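Local coordinates for putative HpcE protein (Mycolicibacterium smegmatis, PDB 6V77) that belongs to the fumarylacetoacetate hydrolase family and carries a zinc ion in a carboxylate-lined site, at residues Ala145-Gln159 with Ala170-Val184. Residues are numbered along the deposited sequence; the frame is centred on the assembly and turned at random.
Sequences AGVSVGQDLSERDLQ and AKSHAGFSPIGPELV. With ZN (zinc ion), chain L; EDO (1,2-ethanediol), chain K; SO4 (sulfate ion), chain O.
Lys171 runs extended from CB to CE and then bends at its last torsion (chi4 -72°), which carries NZ to Asp152, whose CG stands anti to the backbone N (chi1 180°). Lys171 NZ meets Asp152 OD2 at 2.8 Å from above the carboxylate plane, while its aliphatic chain lies against OD1. Lys171 NZ also donates to Ser154 OG at 2.8 Å, and that hydroxyl donates in turn to Asp152 O, tying the lysine to the loop that bears the aspartate. A third NZ bond goes to a sulfate oxygen, O2, which Arg156 NH1 and Gln159 NE2 also hold; the three donors converge on that single oxygen, and His82 also bonds to the ion. The Arg156 guanidinium is salt-bridged to Asp119 and to Glu121, a zinc ligand. Asp152 OD2 binds zinc at 2.4 Å, Glu121 and Glu123 complete the protein ligands, and Lys99 pairs with OD1. This carboxylate triad is the metal site of the FAH-type fold, with Asp152 at the break in strand 144-155, which pairs antiparallel with strand 177-185. Their pairing includes reciprocal bonds between Val147 and Val184, both 2.9 Å between N and O. At the corner by cis-Pro181, Ser148 OG reaches Glu182 O at 2.7 Å from above the carbonyl plane. Just past Asp152 in the chain, Leu153 CB makes a CH-pi contact over one face of the Phe176 ring, 3.9 Å from its centroid, and His173 CB covers the opposite face. Glu155 N donates almost straight to Ala170 O (176°), and the Glu155 carboxylate caps the following helix through Asp157 N and Leu158 N. A water joins Glu155 OE1 to His173 NE2, beside the second subunit, whose Thr228 packs on His173.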
# COMPACT_ATOMS: atom_id res chain seq x y z
N ALA B 145 8.43 7.08 15.43
CA ALA B 145 9.86 7.35 15.28
C ALA B 145 10.11 8.84 15.13
O ALA B 145 10.92 9.43 15.86
CB ALA B 145 10.41 6.59 14.07
N GLY B 146 9.47 9.46 14.16
CA GLY B 146 9.63 10.89 13.98
C GLY B 146 8.67 11.40 12.93
O GLY B 146 7.82 10.66 12.44
N VAL B 147 8.82 12.68 12.58
CA VAL B 147 7.93 13.33 11.64
C VAL B 147 8.76 13.93 10.52
O VAL B 147 9.97 14.13 10.66
CB VAL B 147 7.07 14.44 12.30
CG1 VAL B 147 6.19 13.84 13.39
CG2 VAL B 147 7.97 15.58 12.86
N SER B 148 8.11 14.21 9.40
CA SER B 148 8.80 14.87 8.31
C SER B 148 7.80 15.72 7.54
O SER B 148 6.61 15.79 7.88
CB SER B 148 9.53 13.84 7.42
OG SER B 148 10.46 14.51 6.56
N VAL B 149 8.28 16.37 6.48
CA VAL B 149 7.44 17.20 5.62
C VAL B 149 7.02 16.38 4.42
O VAL B 149 7.83 15.64 3.86
CB VAL B 149 8.18 18.47 5.16
CG1 VAL B 149 7.22 19.42 4.41
CG2 VAL B 149 8.89 19.21 6.33
N GLY B 150 5.76 16.52 4.00
CA GLY B 150 5.31 15.84 2.79
C GLY B 150 4.40 16.72 1.95
O GLY B 150 3.87 17.73 2.41
N GLN B 151 4.25 16.30 0.69
CA GLN B 151 3.24 16.82 -0.23
C GLN B 151 2.35 15.66 -0.62
O GLN B 151 2.85 14.58 -0.95
CB GLN B 151 3.87 17.41 -1.48
CG GLN B 151 4.15 18.92 -1.39
CD GLN B 151 2.89 19.76 -1.42
OE1 GLN B 151 1.88 19.37 -2.00
NE2 GLN B 151 2.96 20.95 -0.81
N ASP B 152 1.04 15.85 -0.56
CA ASP B 152 0.12 14.89 -1.17
C ASP B 152 -0.36 15.49 -2.49
O ASP B 152 -1.47 16.01 -2.61
CB ASP B 152 -1.05 14.57 -0.24
CG ASP B 152 -2.02 13.58 -0.85
OD1 ASP B 152 -1.68 12.95 -1.89
OD2 ASP B 152 -3.12 13.39 -0.31
N LEU B 153 0.51 15.42 -3.50
CA LEU B 153 0.15 15.96 -4.81
C LEU B 153 -0.98 15.12 -5.39
O LEU B 153 -0.97 13.90 -5.25
CB LEU B 153 1.35 15.98 -5.74
CG LEU B 153 2.48 16.88 -5.23
CD1 LEU B 153 3.76 16.67 -6.01
CD2 LEU B 153 2.02 18.33 -5.37
N SER B 154 -1.93 15.77 -6.04
CA SER B 154 -3.21 15.14 -6.37
C SER B 154 -3.65 15.57 -7.76
O SER B 154 -3.85 16.76 -7.99
CB SER B 154 -4.29 15.51 -5.35
OG SER B 154 -3.85 15.26 -4.00
N GLU B 155 -3.85 14.61 -8.66
CA GLU B 155 -4.45 14.93 -9.96
C GLU B 155 -5.96 14.87 -9.78
O GLU B 155 -6.56 13.79 -9.75
CB GLU B 155 -3.93 13.97 -11.04
CG GLU B 155 -4.15 14.48 -12.44
CD GLU B 155 -5.60 14.47 -12.80
OE1 GLU B 155 -6.14 13.35 -12.98
OE2 GLU B 155 -6.22 15.55 -12.83
N ARG B 156 -6.61 16.05 -9.68
CA ARG B 156 -7.99 16.08 -9.21
C ARG B 156 -8.97 15.47 -10.20
O ARG B 156 -10.04 15.01 -9.78
CB ARG B 156 -8.42 17.51 -8.89
CG ARG B 156 -7.57 18.16 -7.82
CD ARG B 156 -7.77 17.50 -6.44
NE ARG B 156 -7.26 18.40 -5.41
CZ ARG B 156 -6.99 18.06 -4.15
NH1 ARG B 156 -7.16 16.81 -3.72
NH2 ARG B 156 -6.53 18.99 -3.32
N ASP B 157 -8.67 15.49 -11.51
CA ASP B 157 -9.62 14.93 -12.47
C ASP B 157 -9.82 13.44 -12.21
O ASP B 157 -10.95 12.96 -12.06
CB ASP B 157 -9.14 15.15 -13.92
CG ASP B 157 -9.07 16.61 -14.31
OD1 ASP B 157 -9.59 17.47 -13.57
OD2 ASP B 157 -8.48 16.89 -15.38
N LEU B 158 -8.72 12.69 -12.18
CA LEU B 158 -8.80 11.26 -11.87
C LEU B 158 -9.34 11.03 -10.47
O LEU B 158 -10.09 10.07 -10.23
CB LEU B 158 -7.41 10.63 -12.00
CG LEU B 158 -7.28 9.12 -11.74
CD1 LEU B 158 -8.20 8.35 -12.68
CD2 LEU B 158 -5.84 8.66 -11.90
N GLN B 159 -8.96 11.89 -9.51
CA GLN B 159 -9.33 11.66 -8.12
C GLN B 159 -10.84 11.62 -7.94
O GLN B 159 -11.36 10.85 -7.13
CB GLN B 159 -8.74 12.75 -7.22
CG GLN B 159 -8.96 12.43 -5.73
CD GLN B 159 -8.58 13.58 -4.80
OE1 GLN B 159 -7.75 14.43 -5.14
NE2 GLN B 159 -9.19 13.61 -3.62
N ALA B 170 -4.87 8.74 -8.21
CA ALA B 170 -4.63 10.14 -8.57
C ALA B 170 -3.55 10.80 -7.73
O ALA B 170 -3.01 11.84 -8.14
CB ALA B 170 -5.92 10.94 -8.41
N LYS B 171 -3.27 10.25 -6.56
CA LYS B 171 -2.25 10.75 -5.65
C LYS B 171 -0.98 9.92 -5.70
O LYS B 171 -0.11 10.08 -4.84
CB LYS B 171 -2.80 10.81 -4.23
CG LYS B 171 -4.00 11.78 -4.12
CD LYS B 171 -4.78 11.48 -2.85
CE LYS B 171 -5.84 12.52 -2.56
NZ LYS B 171 -5.22 13.81 -2.10
N SER B 172 -0.82 9.08 -6.74
CA SER B 172 0.29 8.14 -6.81
C SER B 172 1.02 8.19 -8.15
O SER B 172 1.70 7.23 -8.52
CB SER B 172 -0.19 6.70 -6.54
OG SER B 172 -0.76 6.64 -5.26
N HIS B 173 0.85 9.28 -8.91
CA HIS B 173 1.70 9.48 -10.07
C HIS B 173 3.16 9.56 -9.63
O HIS B 173 3.46 9.78 -8.46
CB HIS B 173 1.33 10.78 -10.79
CG HIS B 173 0.04 10.69 -11.55
ND1 HIS B 173 -0.01 10.37 -12.89
CD2 HIS B 173 -1.23 10.92 -11.16
CE1 HIS B 173 -1.26 10.39 -13.29
NE2 HIS B 173 -2.03 10.73 -12.27
N ALA B 174 4.07 9.40 -10.59
CA ALA B 174 5.49 9.49 -10.25
C ALA B 174 5.79 10.81 -9.54
O ALA B 174 5.43 11.88 -10.02
CB ALA B 174 6.34 9.38 -11.51
N GLY B 175 6.46 10.70 -8.39
CA GLY B 175 6.88 11.85 -7.62
C GLY B 175 5.77 12.56 -6.88
O GLY B 175 6.02 13.65 -6.34
N PHE B 176 4.57 12.00 -6.83
CA PHE B 176 3.48 12.66 -6.12
C PHE B 176 3.52 12.50 -4.61
O PHE B 176 2.66 13.08 -3.93
CB PHE B 176 2.12 12.18 -6.66
CG PHE B 176 1.60 13.00 -7.84
CD1 PHE B 176 2.47 13.64 -8.71
CD2 PHE B 176 0.23 13.10 -8.08
CE1 PHE B 176 2.00 14.38 -9.81
CE2 PHE B 176 -0.26 13.83 -9.20
CZ PHE B 176 0.63 14.49 -10.04
N SER B 177 4.49 11.79 -4.03
CA SER B 177 4.59 11.62 -2.58
C SER B 177 5.99 11.93 -2.08
O SER B 177 6.67 11.06 -1.52
CB SER B 177 4.17 10.20 -2.18
OG SER B 177 2.98 9.86 -2.85
N PRO B 178 6.46 13.16 -2.25
CA PRO B 178 7.77 13.51 -1.69
C PRO B 178 7.69 13.65 -0.18
O PRO B 178 6.72 14.20 0.36
CB PRO B 178 8.09 14.86 -2.36
CG PRO B 178 6.74 15.50 -2.51
CD PRO B 178 5.80 14.33 -2.88
N ILE B 179 8.72 13.15 0.50
CA ILE B 179 8.84 13.22 1.95
C ILE B 179 10.26 13.63 2.27
O ILE B 179 11.20 13.07 1.70
CB ILE B 179 8.54 11.86 2.63
CG1 ILE B 179 7.19 11.30 2.17
CG2 ILE B 179 8.61 12.01 4.17
CD1 ILE B 179 6.96 9.84 2.62
N GLY B 180 10.43 14.58 3.19
CA GLY B 180 11.75 14.99 3.59
C GLY B 180 11.83 16.46 3.95
O GLY B 180 10.80 17.12 4.12
N PRO B 181 13.05 17.00 4.08
CA PRO B 181 14.32 16.31 3.82
C PRO B 181 14.77 15.37 4.94
O PRO B 181 15.54 14.45 4.67
CB PRO B 181 15.32 17.46 3.67
CG PRO B 181 14.75 18.53 4.55
CD PRO B 181 13.26 18.44 4.35
N GLU B 182 14.32 15.61 6.17
CA GLU B 182 14.84 14.91 7.34
C GLU B 182 13.71 14.33 8.16
O GLU B 182 12.60 14.86 8.18
CB GLU B 182 15.67 15.84 8.22
CG GLU B 182 16.92 16.28 7.54
CD GLU B 182 17.70 17.35 8.28
OE1 GLU B 182 17.19 17.95 9.26
OE2 GLU B 182 18.83 17.59 7.84
N LEU B 183 14.00 13.23 8.85
CA LEU B 183 13.12 12.75 9.90
C LEU B 183 13.53 13.45 11.18
O LEU B 183 14.73 13.50 11.49
CB LEU B 183 13.22 11.24 10.07
CG LEU B 183 12.21 10.62 11.04
CD1 LEU B 183 10.87 10.48 10.38
CD2 LEU B 183 12.69 9.26 11.53
N VAL B 184 12.56 13.97 11.92
CA VAL B 184 12.81 14.72 13.16
C VAL B 184 12.11 14.00 14.30
O VAL B 184 10.88 13.82 14.25
CB VAL B 184 12.31 16.17 13.05
CG1 VAL B 184 12.69 16.96 14.31
CG2 VAL B 184 12.88 16.84 11.80
ZN ZN L . -4.07 14.73 1.41
C1 EDO K . 2.67 9.04 -15.45
O1 EDO K . 1.47 9.76 -15.13
C2 EDO K . 3.55 8.82 -14.21
O2 EDO K . 2.72 8.68 -13.05
S SO4 O . -8.02 15.17 -0.08
O1 SO4 O . -8.76 16.39 0.22
O2 SO4 O . -7.55 15.16 -1.47
O3 SO4 O . -6.85 15.05 0.80
O4 SO4 O . -8.87 14.01 0.17
O HOH W 1 -4.29 11.30 -13.35
O HOH W 2 -3.70 13.01 2.65